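Long-range contacts in cytochrome P450 reductase (Amycolatopsis methanolica 239, PDB 5OGX), which transfers electrons from NADH, using FAD and a [2Fe-2S] cluster, to the cytochrome P450 subunit of a two-component system that O-demethylates guaiacol and other lignin-derived aromatics: residues Glu17-Leu23 against Ala76-Pro81; Leu138-Ser143 against Val172-Trp177; Gly208-Gly214 against Arg236-His242. All coordinates share one frame; numbering follows the deposited sequence. Where two conformers were deposited one is given.

Interaction 1: residues Glu17-Leu23 against Ala76-Pro81; sequences EPGQTLL and ACQARP. With FES (Fe2/s2 (inorganic) cluster), chain C.
Thr-21 and Leu-23 bring the start of helix 22-28 against the carbonyls of Ala-76, Cys-77 and Ala-79; two backbone bonds, one side-chain bond and one water bridge link the segments. Leu-23 N donates to Ala-76 O at 2.9 Å, arriving well above the carbonyl plane, whereas Leu-22 N meets Ala-79 O at 3.0 Å almost in line with its C=O. Two N-H groups of the first helical turn, which have no acceptor inside their own helix, are thus satisfied by the facing loop. Thr-21 takes the N-cap: with chi1 at 66°, OG1 sits between its own N and carbonyl carbon, facing the helix, and accepts from Glu-24 N. Thr-21 OG1 also donates to a water oxygen 2.7 Å away, and that water donates in turn to Cys-77 O, linking the N-cap hydroxyl to the cysteine carbonyl. Such a helix start beside a cysteine loop belongs to the plant-type ferredoxin fold, the beta-grasp of the Fer2 family; Cys-77 SG binds one iron of the cluster, FE2, at 2.4 Å, sharing that iron with Cys-45. Gln-78 NE2 donates to this sulfur too, a bond that would probably help to stabilise negative charge on the cluster. Beside it, Leu-23 CD2 lies on Cys-77 CB, 3.8 Å away, an apolar neighbour suited to a buried metal ligand. Farther out, the long chain of Arg-80 lies extended from CG to NE and carries NE to Gly-19 O at 2.8 Å; the oxygen lies in the guanidinium plane, although the donor stands 63° out of the carbonyl plane. Thr-21 CG2 covers one face of this guanidinium near its rim. Leu-22 reaches between Ala-79 CB and Pro-81 CD, touching the latter with CD2 at 4.0 Å, and also packs on Val-7 of strand 5-9.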
loop_
_atom_site.group_PDB
_atom_site.type_symbol
_atom_site.label_atom_id
_atom_site.label_comp_id
_atom_site.label_asym_id
_atom_site.label_seq_id
_atom_site.Cartn_x
_atom_site.Cartn_y
_atom_site.Cartn_z
ATOM N N GLU A 17 -1.627 -25.234 -3.034
ATOM C CA GLU A 17 -2.263 -25.912 -4.148
ATOM C C GLU A 17 -1.455 -25.668 -5.422
ATOM O O GLU A 17 -0.773 -24.650 -5.548
ATOM C CB GLU A 17 -3.697 -25.426 -4.321
ATOM C CG GLU A 17 -4.507 -25.488 -3.038
ATOM C CD GLU A 17 -6.002 -25.501 -3.292
ATOM O OE1 GLU A 17 -6.413 -25.894 -4.405
ATOM O OE2 GLU A 17 -6.765 -25.121 -2.380
ATOM N N PRO A 18 -1.491 -26.604 -6.371
ATOM C CA PRO A 18 -0.647 -26.457 -7.571
ATOM C C PRO A 18 -0.949 -25.220 -8.400
ATOM O O PRO A 18 -0.059 -24.737 -9.115
ATOM C CB PRO A 18 -0.937 -27.747 -8.351
ATOM C CG PRO A 18 -1.319 -28.732 -7.290
ATOM C CD PRO A 18 -2.103 -27.943 -6.285
ATOM N N GLY A 19 -2.170 -24.693 -8.342
ATOM C CA GLY A 19 -2.473 -23.464 -9.050
ATOM C C GLY A 19 -2.292 -22.203 -8.234
ATOM O O GLY A 19 -2.564 -21.100 -8.720
ATOM N N GLN A 20 -1.818 -22.339 -7.001
ATOM C CA GLN A 20 -1.716 -21.247 -6.043
ATOM C C GLN A 20 -0.275 -20.754 -5.957
ATOM O O GLN A 20 0.668 -21.544 -6.063
ATOM C CB GLN A 20 -2.201 -21.731 -4.679
ATOM C CG GLN A 20 -2.176 -20.728 -3.560
ATOM C CD GLN A 20 -2.809 -21.287 -2.305
ATOM O OE1 GLN A 20 -2.645 -22.467 -1.977
ATOM N NE2 GLN A 20 -3.562 -20.458 -1.613
ATOM N N THR A 21 -0.107 -19.444 -5.775
ATOM C CA THR A 21 1.239 -18.892 -5.692
ATOM C C THR A 21 1.829 -19.067 -4.295
ATOM O O THR A 21 1.114 -19.186 -3.295
ATOM C CB THR A 21 1.241 -17.410 -6.056
ATOM O OG1 THR A 21 0.505 -16.681 -5.073
ATOM C CG2 THR A 21 0.627 -17.195 -7.428
ATOM N N LEU A 22 3.167 -19.076 -4.238
ATOM C CA LEU A 22 3.851 -19.174 -2.953
ATOM C C LEU A 22 3.400 -18.068 -2.005
ATOM O O LEU A 22 3.087 -18.319 -0.835
ATOM C CB LEU A 22 5.365 -19.104 -3.158
ATOM C CG LEU A 22 6.011 -20.236 -3.951
ATOM C CD1 LEU A 22 7.537 -20.100 -3.962
ATOM C CD2 LEU A 22 5.578 -21.558 -3.371
ATOM N N LEU A 23 3.387 -16.823 -2.483
ATOM C CA LEU A 23 3.011 -15.717 -1.607
ATOM C C LEU A 23 1.631 -15.940 -1.004
ATOM O O LEU A 23 1.440 -15.780 0.203
ATOM C CB LEU A 23 3.058 -14.388 -2.360
ATOM C CG LEU A 23 2.656 -13.202 -1.459
ATOM C CD1 LEU A 23 3.642 -13.001 -0.294
ATOM C CD2 LEU A 23 2.549 -11.939 -2.293
ATOM N N ALA A 76 7.775 -14.620 -5.309
ATOM C CA ALA A 76 6.761 -15.372 -4.572
ATOM C C ALA A 76 5.352 -15.131 -5.112
ATOM O O ALA A 76 4.517 -16.042 -5.089
ATOM C CB ALA A 76 6.815 -15.019 -3.086
ATOM N N CYS A 77 5.049 -13.916 -5.566
ATOM C CA CYS A 77 3.683 -13.668 -6.027
ATOM C C CYS A 77 3.421 -14.195 -7.428
ATOM O O CYS A 77 2.263 -14.199 -7.864
ATOM C CB CYS A 77 3.351 -12.171 -6.000
ATOM S SG CYS A 77 4.297 -11.238 -7.218
ATOM N N GLN A 78 4.453 -14.654 -8.144
ATOM C CA GLN A 78 4.248 -15.227 -9.463
ATOM C C GLN A 78 4.550 -16.714 -9.510
ATOM O O GLN A 78 4.042 -17.406 -10.395
ATOM C CB GLN A 78 5.129 -14.493 -10.486
ATOM C CG GLN A 78 4.880 -13.006 -10.474
ATOM C CD GLN A 78 3.491 -12.698 -10.977
ATOM O OE1 GLN A 78 3.080 -13.210 -12.026
ATOM N NE2 GLN A 78 2.749 -11.896 -10.234
ATOM N N ALA A 79 5.320 -17.224 -8.557
ATOM C CA ALA A 79 5.814 -18.591 -8.629
ATOM C C ALA A 79 4.783 -19.571 -8.083
ATOM O O ALA A 79 4.219 -19.364 -7.004
ATOM C CB ALA A 79 7.129 -18.714 -7.850
ATOM N N ARG A 80 4.530 -20.639 -8.839
ATOM C CA ARG A 80 3.719 -21.732 -8.341
ATOM C C ARG A 80 4.562 -22.999 -8.267
ATOM O O ARG A 80 5.356 -23.269 -9.170
ATOM C CB ARG A 80 2.490 -21.981 -9.231
ATOM C CG ARG A 80 1.575 -20.760 -9.331
ATOM C CD ARG A 80 0.424 -20.977 -10.329
ATOM N NE ARG A 80 -0.531 -19.875 -10.242
ATOM C CZ ARG A 80 -0.358 -18.692 -10.826
ATOM N NH1 ARG A 80 0.732 -18.461 -11.554
ATOM N NH2 ARG A 80 -1.270 -17.737 -10.679
ATOM N N PRO A 81 4.418 -23.777 -7.202
ATOM C CA PRO A 81 5.295 -24.934 -7.007
ATOM C C PRO A 81 4.953 -26.052 -7.975
ATOM O O PRO A 81 3.786 -26.280 -8.298
ATOM C CB PRO A 81 5.012 -25.351 -5.560
ATOM C CG PRO A 81 3.586 -24.893 -5.322
ATOM C CD PRO A 81 3.458 -23.605 -6.093
HETATM FE FE1 FES C . 5.438 -7.254 -5.786
HETATM FE FE2 FES C . 5.740 -9.849 -5.879
HETATM S S1 FES C . 6.658 -8.416 -7.219
HETATM S S2 FES C . 4.682 -8.711 -4.322
HETATM O O HOH W 1 -0.006 -14.202 -6.051
#

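Interaction 2: residues Leu138-Ser143 against Val172-Trp177; sequences LVVPGS and VATDGW. Unlike the reference sequence in segment 172-177: Val-172 (reference Ile), Gly-176 (reference Arg). With FAD (flavin-adenine dinucleotide), chain B.
Pro-141 lies over one face of the Trp-177 indole, its side chain roughly perpendicular to the run of the tryptophan's. Pro-141 CD stands 3.5 Å from the centroid of the six-membered ring, 20° off the normal, which makes this a CH-pi contact; proline suits the place because the CD hydrogens, next to the electron-withdrawing ring nitrogen, are slightly polarised. Pro-141 CG lies 3.5 Å from Trp-177 NE1. A chi1 of 169° carries Trp-177 CG away from the backbone N and sends the indole toward the end of strand 135-139. Val-140 CA rides over the same face nearer the rim; the valine and the indole point past one another, antiparallel, with Val-140 CG2 3.9 Å from Trp-177 CE3. Leu-138 CD1 meets Trp-177 CH2 at 4.1 Å. Val-140 CG2 also presses on Ala-173 CB at 3.6 Å, while CG1 touches both Trp-177 CE3 and Val-172.

Behind this apolar layer, the loop leading into the helix holds the FAD pyrophosphate. Val-172 N donates to FAD O1A. Ala-173 N donates to FAD O1P at 2.8 Å. Thr-174 grips FAD O2P through both N and OG1, with OG1 at 2.6 Å. This is the pyrophosphate-binding turn of the ferredoxin-reductase-type FAD domain; Arg-147 NE and Tyr-149 OH of strand 146-150 also bind FAD. Between the two segments the fit rests on shape and dispersion, while polar bonds to Arg-167, Gly-170 and Val-168 help to hold the loop, whose amides probably stabilise the phosphate charge, with the helix dipole a possible contributor.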
loop_
_atom_site.group_PDB
_atom_site.type_symbol
_atom_site.label_atom_id
_atom_site.label_comp_id
_atom_site.label_asym_id
_atom_site.label_seq_id
_atom_site.Cartn_x
_atom_site.Cartn_y
_atom_site.Cartn_z
ATOM N N LEU A 138 -9.236 -6.046 -5.021
ATOM C CA LEU A 138 -10.585 -6.197 -5.548
ATOM C C LEU A 138 -10.536 -6.883 -6.905
ATOM O O LEU A 138 -9.569 -6.743 -7.658
ATOM C CB LEU A 138 -11.289 -4.841 -5.696
ATOM C CG LEU A 138 -11.321 -3.871 -4.509
ATOM C CD1 LEU A 138 -12.257 -2.681 -4.819
ATOM C CD2 LEU A 138 -11.749 -4.566 -3.238
ATOM N N VAL A 139 -11.606 -7.602 -7.225
ATOM C CA VAL A 139 -11.784 -8.207 -8.541
ATOM C C VAL A 139 -12.919 -7.474 -9.246
ATOM O O VAL A 139 -14.016 -7.329 -8.689
ATOM C CB VAL A 139 -12.079 -9.714 -8.433
ATOM C CG1 VAL A 139 -12.180 -10.336 -9.831
ATOM C CG2 VAL A 139 -11.003 -10.403 -7.617
ATOM N N VAL A 140 -12.656 -7.000 -10.461
ATOM C CA VAL A 140 -13.666 -6.265 -11.220
ATOM C C VAL A 140 -14.732 -7.255 -11.668
ATOM O O VAL A 140 -14.417 -8.252 -12.329
ATOM C CB VAL A 140 -13.057 -5.532 -12.428
ATOM C CG1 VAL A 140 -14.158 -4.806 -13.239
ATOM C CG2 VAL A 140 -11.956 -4.576 -11.972
ATOM N N PRO A 141 -15.995 -7.030 -11.341
ATOM C CA PRO A 141 -17.030 -8.009 -11.698
ATOM C C PRO A 141 -17.117 -8.179 -13.210
ATOM O O PRO A 141 -17.055 -7.208 -13.963
ATOM C CB PRO A 141 -18.320 -7.402 -11.131
ATOM C CG PRO A 141 -17.941 -6.173 -10.419
ATOM C CD PRO A 141 -16.531 -5.809 -10.720
ATOM N N GLY A 142 -17.235 -9.433 -13.642
ATOM C CA GLY A 142 -17.409 -9.741 -15.051
ATOM C C GLY A 142 -16.140 -9.660 -15.869
ATOM O O GLY A 142 -16.040 -10.268 -16.942
ATOM N N SER A 143 -15.166 -8.905 -15.382
ATOM C CA SER A 143 -13.907 -8.676 -16.077
ATOM C C SER A 143 -12.803 -9.628 -15.629
ATOM O O SER A 143 -12.031 -10.107 -16.466
ATOM C CB SER A 143 -13.463 -7.228 -15.862
ATOM O OG SER A 143 -12.051 -7.149 -15.815
ATOM N N VAL A 172 -10.155 -0.025 -16.574
ATOM C CA VAL A 172 -11.091 -1.133 -16.426
ATOM C C VAL A 172 -11.822 -1.048 -15.088
ATOM O O VAL A 172 -13.057 -1.125 -15.034
ATOM C CB VAL A 172 -10.350 -2.472 -16.599
ATOM C CG1 VAL A 172 -11.208 -3.652 -16.128
ATOM C CG2 VAL A 172 -9.936 -2.649 -18.052
ATOM N N ALA A 173 -11.073 -0.883 -13.986
ATOM C CA ALA A 173 -11.700 -0.880 -12.669
ATOM C C ALA A 173 -12.327 0.463 -12.332
ATOM O O ALA A 173 -13.371 0.506 -11.683
ATOM C CB ALA A 173 -10.691 -1.251 -11.578
ATOM N N THR A 174 -11.696 1.572 -12.717
ATOM C CA THR A 174 -12.182 2.881 -12.262
ATOM C C THR A 174 -13.222 3.431 -13.232
ATOM O O THR A 174 -14.420 3.421 -12.932
ATOM C CB THR A 174 -11.005 3.836 -12.050
ATOM O OG1 THR A 174 -10.244 3.951 -13.257
ATOM C CG2 THR A 174 -10.121 3.305 -10.949
ATOM N N ASP A 175 -12.776 3.891 -14.406
ATOM C CA ASP A 175 -13.690 4.405 -15.425
ATOM C C ASP A 175 -14.794 3.401 -15.747
ATOM O O ASP A 175 -15.945 3.786 -15.973
ATOM C CB ASP A 175 -12.895 4.748 -16.688
ATOM C CG ASP A 175 -13.311 6.069 -17.325
ATOM O OD1 ASP A 175 -14.028 6.871 -16.687
ATOM O OD2 ASP A 175 -12.900 6.305 -18.482
ATOM N N GLY A 176 -14.470 2.107 -15.744
ATOM C CA GLY A 176 -15.438 1.103 -16.148
ATOM C C GLY A 176 -16.328 0.515 -15.065
ATOM O O GLY A 176 -17.259 -0.234 -15.390
ATOM N N TRP A 177 -16.096 0.826 -13.789
ATOM C CA TRP A 177 -16.848 0.158 -12.730
ATOM C C TRP A 177 -17.013 1.025 -11.484
ATOM O O TRP A 177 -18.142 1.380 -11.127
ATOM C CB TRP A 177 -16.172 -1.170 -12.382
ATOM C CG TRP A 177 -16.683 -1.849 -11.144
ATOM C CD1 TRP A 177 -17.988 -2.070 -10.797
ATOM C CD2 TRP A 177 -15.886 -2.419 -10.094
ATOM N NE1 TRP A 177 -18.049 -2.740 -9.594
ATOM C CE2 TRP A 177 -16.774 -2.959 -9.140
ATOM C CE3 TRP A 177 -14.510 -2.517 -9.865
ATOM C CZ2 TRP A 177 -16.326 -3.588 -7.973
ATOM C CZ3 TRP A 177 -14.065 -3.146 -8.703
ATOM C CH2 TRP A 177 -14.973 -3.679 -7.781
HETATM P PA FAD B . -6.281 0.174 -16.111
HETATM O O1A FAD B . -7.352 -0.421 -16.993
HETATM O O2A FAD B . -5.359 -0.846 -15.487
HETATM O O5B FAD B . -5.356 1.247 -16.956
HETATM C C5B FAD B . -5.919 1.925 -18.057
HETATM C C4B FAD B . -4.754 2.617 -18.821
HETATM O O4B FAD B . -4.315 3.630 -18.125
HETATM C C3B FAD B . -3.561 1.656 -18.955
HETATM O O3B FAD B . -2.956 1.867 -20.151
HETATM C C2B FAD B . -2.644 2.030 -17.766
HETATM O O2B FAD B . -1.224 1.638 -18.021
HETATM C C1B FAD B . -2.805 3.321 -17.639
HETATM N N9A FAD B . -2.784 3.738 -16.261
HETATM C C8A FAD B . -2.974 2.959 -15.188
HETATM N N7A FAD B . -2.905 3.738 -14.100
HETATM C C5A FAD B . -2.686 4.999 -14.512
HETATM C C6A FAD B . -2.537 6.172 -13.810
HETATM N N6A FAD B . -2.538 6.615 -12.428
HETATM N N1A FAD B . -2.329 7.311 -14.457
HETATM C C2A FAD B . -2.258 7.320 -15.812
HETATM N N3A FAD B . -2.406 6.167 -16.512
HETATM C C4A FAD B . -2.619 5.007 -15.846
HETATM N N1 FAD B . -5.399 3.500 -6.889
HETATM C C2 FAD B . -6.308 4.391 -6.177
HETATM O O2 FAD B . -7.010 5.132 -6.779
HETATM N N3 FAD B . -6.361 4.341 -4.709
HETATM C C4 FAD B . -5.538 3.471 -3.928
HETATM O O4 FAD B . -5.597 3.471 -2.744
HETATM C C4X FAD B . -4.597 2.587 -4.682
HETATM N N5 FAD B . -3.777 1.682 -3.938
HETATM C C5X FAD B . -2.853 0.836 -4.689
HETATM C C6 FAD B . -2.006 -0.003 -3.960
HETATM C C7 FAD B . -1.131 -0.808 -4.694
HETATM C C7M FAD B . -0.301 -1.671 -3.744
HETATM C C8 FAD B . -1.104 -0.776 -6.086
HETATM C C8M FAD B . -0.124 -1.699 -6.799
HETATM C C9 FAD B . -1.942 0.070 -6.807
HETATM C C9A FAD B . -2.805 0.877 -6.093
HETATM N N10 FAD B . -3.689 1.767 -6.866
HETATM C C10 FAD B . -4.558 2.622 -6.129
HETATM C "C1'" FAD B . -3.699 1.754 -8.339
HETATM C "C2'" FAD B . -4.961 0.842 -8.649
HETATM O "O2'" FAD B . -4.833 -0.498 -8.191
HETATM C "C3'" FAD B . -5.326 0.751 -10.147
HETATM O "O3'" FAD B . -4.156 0.472 -10.862
HETATM C "C4'" FAD B . -5.938 2.068 -10.661
HETATM O "O4'" FAD B . -7.148 2.323 -9.999
HETATM C "C5'" FAD B . -6.207 2.001 -12.179
HETATM O "O5'" FAD B . -6.857 0.782 -12.483
HETATM P P FAD B . -7.880 0.720 -13.764
HETATM O O1P FAD B . -8.313 -0.712 -13.927
HETATM O O2P FAD B . -8.983 1.743 -13.631
HETATM O O3P FAD B . -6.961 1.193 -15.035
#

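Interaction 3: residues Gly208-Gly214 against Arg236-His242; sequences GPMVLIG and REVLLYH
Met-210 to Gly-214 and Val-238 to His-242 run side by side as parallel strands, their axes 4.7 Å apart and only 12° from parallel. The hydrogen bonds follow the usual parallel alternation: Met-210 N reaches Glu-237 O, Met-210 O receives Leu-239 N, and the ladder climbs through Leu-212 to Gly-214 N on Tyr-241 O at 3.0 Å. Leu-212 N to Leu-239 O is the shortest rung, 2.7 Å.

Before the ladder begins, Arg-236, in the conformer given here, grips a single atom with two nitrogens. Its NE and NH2 both donate to Gly-208 O, NH2 at 2.9 Å on a lone pair in the carbonyl plane; NH2 also forms a salt bridge with Asp-205. Met-210 SD lies over the centre of this guanidinium, 3.6 Å above its plane, a polarisable sulfur well matched to a flat cation. A second conformer of Arg-236 was modelled, so this grip may not be permanent. On the same face of the sheet, Leu-212 CD1 presses tightly against Val-238 CG1 at 3.5 Å, and Leu-212 CB meets Leu-240 CD1. The opposite face carries Val-211, Ile-213, Leu-239 and Tyr-241. With chi1 at -63°, CG of Tyr-241 lies beside its backbone N and the ring turns an edge to Val-211 CG2, which is 3.7 Å from Tyr-241 CE1, while its hydroxyl bonds to Asp-292.

These two strands and helix 219-232 form a right-handed beta-alpha-beta crossover of the NAD-binding domain. The helix covers the Met-210 and Val-238 face through Ala-229 and Leu-230; helix 285-292 covers the other through Phe-289. Strand 300-305 continues the parallel sheet beyond 210-215, and strand 266-272 beyond 238-244.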
loop_
_atom_site.group_PDB
_atom_site.type_symbol
_atom_site.label_atom_id
_atom_site.label_comp_id
_atom_site.label_asym_id
_atom_site.label_seq_id
_atom_site.Cartn_x
_atom_site.Cartn_y
_atom_site.Cartn_z
ATOM N N GLY A 208 9.926 9.311 16.691
ATOM C CA GLY A 208 10.622 10.333 15.938
ATOM C C GLY A 208 9.729 10.964 14.884
ATOM O O GLY A 208 8.669 10.435 14.542
ATOM N N PRO A 209 10.173 12.086 14.317
ATOM C CA PRO A 209 9.345 12.809 13.342
ATOM C C PRO A 209 9.150 12.030 12.055
ATOM O O PRO A 209 10.043 11.307 11.590
ATOM C CB PRO A 209 10.144 14.092 13.074
ATOM C CG PRO A 209 11.576 13.720 13.452
ATOM C CD PRO A 209 11.446 12.768 14.597
ATOM N N MET A 210 7.978 12.228 11.446
ATOM C CA MET A 210 7.625 11.546 10.206
ATOM C C MET A 210 7.137 12.545 9.172
ATOM O O MET A 210 6.359 13.452 9.492
ATOM C CB MET A 210 6.497 10.512 10.412
ATOM C CG MET A 210 6.715 9.535 11.522
ATOM S SD MET A 210 5.181 8.705 12.008
ATOM C CE MET A 210 4.383 8.361 10.455
ATOM N N VAL A 211 7.561 12.358 7.921
ATOM C CA VAL A 211 6.951 13.058 6.796
ATOM C C VAL A 211 6.252 12.025 5.931
ATOM O O VAL A 211 6.794 10.941 5.680
ATOM C CB VAL A 211 7.967 13.884 5.990
ATOM C CG1 VAL A 211 9.138 13.000 5.494
ATOM C CG2 VAL A 211 7.256 14.566 4.826
ATOM N N LEU A 212 5.017 12.333 5.540
ATOM C CA LEU A 212 4.208 11.456 4.709
ATOM C C LEU A 212 3.810 12.243 3.478
ATOM O O LEU A 212 3.307 13.369 3.594
ATOM C CB LEU A 212 2.971 10.968 5.467
ATOM C CG LEU A 212 3.355 10.174 6.716
ATOM C CD1 LEU A 212 3.220 11.113 7.903
ATOM C CD2 LEU A 212 2.487 8.930 6.905
ATOM N N ILE A 213 4.054 11.676 2.301
ATOM C CA ILE A 213 3.799 12.394 1.057
ATOM C C ILE A 213 2.944 11.518 0.155
ATOM O O ILE A 213 3.339 10.395 -0.185
ATOM C CB ILE A 213 5.098 12.815 0.362
ATOM C CG1 ILE A 213 5.819 13.820 1.293
ATOM C CG2 ILE A 213 4.776 13.504 -0.953
ATOM C CD1 ILE A 213 7.009 14.480 0.699
ATOM N N GLY A 214 1.756 12.015 -0.180
ATOM C CA GLY A 214 0.804 11.280 -0.984
ATOM C C GLY A 214 0.572 11.978 -2.302
ATOM O O GLY A 214 0.254 13.175 -2.327
ATOM N N ARG A 236 3.915 13.866 18.745
ATOM C CA ARG A 236 4.967 13.700 17.761
ATOM C C ARG A 236 4.706 14.578 16.541
ATOM O O ARG A 236 3.588 15.042 16.283
ATOM C CB ARG A 236 5.089 12.226 17.367
ATOM C CG ARG A 236 4.385 11.875 16.070
ATOM C CD ARG A 236 4.340 10.376 15.818
ATOM N NE ARG A 236 5.645 9.804 15.489
ATOM C CZ ARG A 236 5.926 8.512 15.575
ATOM N NH1 ARG A 236 4.991 7.661 15.985
ATOM N NH2 ARG A 236 7.132 8.066 15.260
ATOM N N GLU A 237 5.773 14.799 15.783
ATOM C CA GLU A 237 5.753 15.604 14.576
ATOM C C GLU A 237 5.375 14.717 13.403
ATOM O O GLU A 237 6.051 13.706 13.125
ATOM C CB GLU A 237 7.111 16.245 14.346
ATOM C CG GLU A 237 7.442 17.284 15.371
ATOM C CD GLU A 237 8.722 17.961 15.027
ATOM O OE1 GLU A 237 8.660 19.128 14.606
ATOM O OE2 GLU A 237 9.782 17.306 15.164
ATOM N N VAL A 238 4.281 15.064 12.728
ATOM C CA VAL A 238 3.802 14.319 11.567
ATOM C C VAL A 238 3.447 15.357 10.512
ATOM O O VAL A 238 2.497 16.128 10.700
ATOM C CB VAL A 238 2.583 13.452 11.915
ATOM C CG1 VAL A 238 1.998 12.793 10.664
ATOM C CG2 VAL A 238 2.923 12.425 12.988
ATOM N N LEU A 239 4.212 15.407 9.422
ATOM C CA LEU A 239 3.973 16.341 8.330
ATOM C C LEU A 239 3.394 15.563 7.153
ATOM O O LEU A 239 4.061 14.676 6.601
ATOM C CB LEU A 239 5.255 17.054 7.910
ATOM C CG LEU A 239 6.070 17.806 8.952
ATOM C CD1 LEU A 239 7.158 18.597 8.242
ATOM C CD2 LEU A 239 5.189 18.728 9.745
ATOM N N LEU A 240 2.156 15.877 6.783
ATOM C CA LEU A 240 1.451 15.139 5.741
ATOM C C LEU A 240 1.218 16.079 4.560
ATOM O O LEU A 240 0.479 17.060 4.683
ATOM C CB LEU A 240 0.133 14.593 6.286
ATOM C CG LEU A 240 -0.833 13.943 5.305
ATOM C CD1 LEU A 240 -0.153 12.829 4.503
ATOM C CD2 LEU A 240 -2.044 13.424 6.067
ATOM N N TYR A 241 1.875 15.807 3.432
ATOM C CA TYR A 241 1.745 16.637 2.236
ATOM C C TYR A 241 0.886 15.900 1.221
ATOM O O TYR A 241 1.109 14.714 0.964
ATOM C CB TYR A 241 3.110 16.962 1.615
ATOM C CG TYR A 241 4.026 17.771 2.500
ATOM C CD1 TYR A 241 4.772 17.153 3.486
ATOM C CD2 TYR A 241 4.149 19.155 2.341
ATOM C CE1 TYR A 241 5.616 17.873 4.305
ATOM C CE2 TYR A 241 4.991 19.893 3.160
ATOM C CZ TYR A 241 5.729 19.245 4.135
ATOM O OH TYR A 241 6.582 19.937 4.963
ATOM N N HIS A 242 -0.088 16.597 0.635
ATOM C CA HIS A 242 -0.962 16.000 -0.376
ATOM C C HIS A 242 -0.679 16.667 -1.718
ATOM O O HIS A 242 -1.025 17.834 -1.917
ATOM C CB HIS A 242 -2.428 16.155 0.021
ATOM C CG HIS A 242 -3.365 15.365 -0.835
ATOM N ND1 HIS A 242 -4.711 15.650 -0.933
ATOM C CD2 HIS A 242 -3.147 14.281 -1.623
ATOM C CE1 HIS A 242 -5.281 14.782 -1.754
ATOM N NE2 HIS A 242 -4.357 13.931 -2.174
#

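The three contacts follow one another along the chain without overlap, each in a different domain. Interaction 1 belongs to the [2Fe-2S] domain, interaction 2 to the FAD domain with its six-stranded antiparallel sheet and interaction 3 to the parallel sheet of the NAD-binding domain. Their centres lie about 24 Å (1 and 2), about 32 Å (2 and 3) and about 37 Å (1 and 3) apart, and none touches another. Interaction 3 lies on the opposite side of the chain's centre from both others. The side chains of Cys-77 and His-242 are about 11 Å and about 10 Å from the FAD, which suggests that the flavin lies between the cluster and the nucleotide domain, consistent with electron flow from NADH through FAD to the cluster.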